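Local coordinates for protein probable glucarate dehydratase (Mycobacterium smegmatis str. MC2 155, PDB 3VDG) that probably dehydrates D-glucarate or a related acid sugar, as a metal-dependent member of the enolase superfamily, at residues Pro240-Pro245 / Leu265-Asp270. Residues are numbered along the deposited sequence; the frame is centred on the assembly and turned at random.
Sequences PLRLDP and LEYLED. With NA (sodium ion), chain C.
D244 and E269 meet at a sodium ion, each giving one carboxylate oxygen: OD2 of D244 lies 2.4 Å from the ion and OE2 of E269 lies 2.2 Å from it. Their carboxylates stack with planes 20° apart, a closeness that two anions tolerate because one cation bridges their oxygens. N292 and two waters complete the site. One of these waters also donates to OD1 of D244 and OD2 of D270, whose other oxygen is held by T291, so an outer carboxylate probably orients a metal ligand. K216 bonds to OD2 of D244, while K214 pairs with OE1 of E269; both lysines probably offset the negative charge further.

Farther from the metal, R242 rises from the sheet face it shares with Y267, its chain extended from CG to NE, alongside E266. In a salt bridge, its NE donates to OE1 of E266 at 3.2 Å, the acceptor lying in the guanidinium plane, and a water that donates to the same oxygen accepts a weak bond from NH2. CG of R242 rests over the Y267 ring, 4.0 Å from the centroid, and the Y267 hydroxyl lies over one guanidinium face but bonds to S341. D370 and A368 hold the far end of the arginine. On the other side of the sheet, L243 CB touches CD1 of L268 and CD2 of L265, leucines suited to the layer between strands and helices.

Backbone bonds set this spacing: E266 N donates to L241 O, and E269 N to L243 O at 2.9 Å. Strands 241-244 and 267-269 run parallel, 20° apart, joined through helix 251-260 as a beta-alpha-beta crossover of the enolase-superfamily barrel. Ending neighbouring strands in acidic residues concentrates charge beside the metal, consistent with a site that would hold magnesium and stabilise an enolate intermediate, as in relatives.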
loop_
_atom_site.group_PDB
_atom_site.type_symbol
_atom_site.label_atom_id
_atom_site.label_comp_id
_atom_site.label_asym_id
_atom_site.label_seq_id
_atom_site.Cartn_x
_atom_site.Cartn_y
_atom_site.Cartn_z
ATOM N N PRO A 240 21.819 20.126 0.184
ATOM C CA PRO A 240 21.985 18.848 0.864
ATOM C C PRO A 240 22.925 17.936 0.057
ATOM O O PRO A 240 22.920 17.980 -1.182
ATOM C CB PRO A 240 20.556 18.277 0.900
ATOM C CG PRO A 240 19.670 19.491 0.837
ATOM C CD PRO A 240 20.399 20.425 -0.098
ATOM N N LEU A 241 23.723 17.137 0.772
ATOM C CA LEU A 241 24.758 16.286 0.162
ATOM C C LEU A 241 24.577 14.843 0.590
ATOM O O LEU A 241 24.198 14.556 1.727
ATOM C CB LEU A 241 26.173 16.735 0.598
ATOM C CG LEU A 241 26.592 18.172 0.265
ATOM C CD1 LEU A 241 27.990 18.431 0.802
ATOM C CD2 LEU A 241 26.549 18.440 -1.232
ATOM N N ARG A 242 24.871 13.923 -0.319
ATOM C CA ARG A 242 24.802 12.510 -0.001
ATOM C C ARG A 242 26.014 11.844 -0.586
ATOM O O ARG A 242 26.528 12.281 -1.611
ATOM C CB ARG A 242 23.583 11.874 -0.662
ATOM C CG ARG A 242 22.280 12.558 -0.338
ATOM C CD ARG A 242 21.352 12.321 -1.512
ATOM N NE ARG A 242 20.086 12.996 -1.311
ATOM C CZ ARG A 242 19.062 12.909 -2.141
ATOM N NH1 ARG A 242 19.152 12.177 -3.253
ATOM N NH2 ARG A 242 17.952 13.563 -1.857
ATOM N N LEU A 243 26.458 10.776 0.056
ATOM C CA LEU A 243 27.613 10.037 -0.433
ATOM C C LEU A 243 27.225 8.560 -0.475
ATOM O O LEU A 243 26.566 8.063 0.436
ATOM C CB LEU A 243 28.799 10.251 0.520
ATOM C CG LEU A 243 30.101 9.473 0.290
ATOM C CD1 LEU A 243 30.674 9.778 -1.088
ATOM C CD2 LEU A 243 31.104 9.831 1.395
ATOM N N ASP A 244 27.637 7.868 -1.533
ATOM C CA ASP A 244 27.239 6.483 -1.752
ATOM C C ASP A 244 28.403 5.684 -2.314
ATOM O O ASP A 244 28.695 5.764 -3.508
ATOM C CB ASP A 244 26.077 6.463 -2.744
ATOM C CG ASP A 244 25.703 5.057 -3.189
ATOM O OD1 ASP A 244 26.108 4.055 -2.542
ATOM O OD2 ASP A 244 24.983 4.957 -4.198
ATOM N N PRO A 245 29.105 4.941 -1.457
ATOM C CA PRO A 245 30.240 4.178 -1.980
ATOM C C PRO A 245 29.859 2.740 -2.347
ATOM O O PRO A 245 30.753 1.901 -2.491
ATOM C CB PRO A 245 31.195 4.142 -0.782
ATOM C CG PRO A 245 30.253 4.042 0.383
ATOM C CD PRO A 245 29.056 4.905 0.017
ATOM N N LEU A 265 26.488 15.576 5.725
ATOM C CA LEU A 265 25.638 14.736 4.856
ATOM C C LEU A 265 24.191 14.712 5.294
ATOM O O LEU A 265 23.895 14.609 6.471
ATOM C CB LEU A 265 26.130 13.289 4.827
ATOM C CG LEU A 265 27.499 13.008 4.218
ATOM C CD1 LEU A 265 27.786 11.512 4.332
ATOM C CD2 LEU A 265 27.574 13.467 2.768
ATOM N N GLU A 266 23.290 14.774 4.325
ATOM C CA GLU A 266 21.881 14.536 4.574
ATOM C C GLU A 266 21.641 13.053 4.893
ATOM O O GLU A 266 20.893 12.697 5.805
ATOM C CB GLU A 266 21.105 14.956 3.328
ATOM C CG GLU A 266 19.628 14.691 3.402
ATOM C CD GLU A 266 18.875 15.330 2.254
ATOM O OE1 GLU A 266 19.106 14.936 1.079
ATOM O OE2 GLU A 266 18.055 16.224 2.552
ATOM N N TYR A 267 22.273 12.161 4.139
ATOM C CA TYR A 267 22.350 10.770 4.578
ATOM C C TYR A 267 23.560 10.112 3.938
ATOM O O TYR A 267 24.139 10.663 3.016
ATOM C CB TYR A 267 21.057 9.977 4.292
ATOM C CG TYR A 267 20.512 9.963 2.855
ATOM C CD1 TYR A 267 19.269 10.515 2.566
ATOM C CD2 TYR A 267 21.204 9.340 1.814
ATOM C CE1 TYR A 267 18.741 10.480 1.278
ATOM C CE2 TYR A 267 20.686 9.294 0.521
ATOM C CZ TYR A 267 19.451 9.862 0.255
ATOM O OH TYR A 267 18.913 9.833 -1.031
ATOM N N LEU A 268 23.944 8.954 4.453
ATOM C CA LEU A 268 25.063 8.172 3.918
ATOM C C LEU A 268 24.517 6.851 3.376
ATOM O O LEU A 268 23.913 6.097 4.135
ATOM C CB LEU A 268 26.057 7.888 5.057
ATOM C CG LEU A 268 27.269 7.019 4.736
ATOM C CD1 LEU A 268 28.140 7.752 3.723
ATOM C CD2 LEU A 268 28.055 6.758 6.020
ATOM N N GLU A 269 24.680 6.573 2.077
ATOM C CA GLU A 269 24.019 5.397 1.493
ATOM C C GLU A 269 24.977 4.227 1.450
ATOM O O GLU A 269 26.103 4.385 0.989
ATOM C CB GLU A 269 23.571 5.612 0.029
ATOM C CG GLU A 269 23.013 6.967 -0.337
ATOM C CD GLU A 269 22.606 7.033 -1.806
ATOM O OE1 GLU A 269 22.542 8.156 -2.361
ATOM O OE2 GLU A 269 22.368 5.956 -2.415
ATOM N N ASP A 270 24.507 3.055 1.876
ATOM C CA ASP A 270 25.264 1.802 1.727
ATOM C C ASP A 270 26.759 1.967 1.942
ATOM O O ASP A 270 27.561 1.680 1.042
ATOM C CB ASP A 270 25.006 1.184 0.338
ATOM C CG ASP A 270 23.573 0.720 0.190
ATOM O OD1 ASP A 270 23.134 -0.028 1.088
ATOM O OD2 ASP A 270 22.886 1.134 -0.781
HETATM NA NA NA C . 22.681 4.256 -3.792
HETATM O O HOH W 1 16.887 16.180 -0.551
HETATM O O HOH W 2 23.921 2.368 -3.091
HETATM O O HOH W 3 22.648 4.443 -6.078
#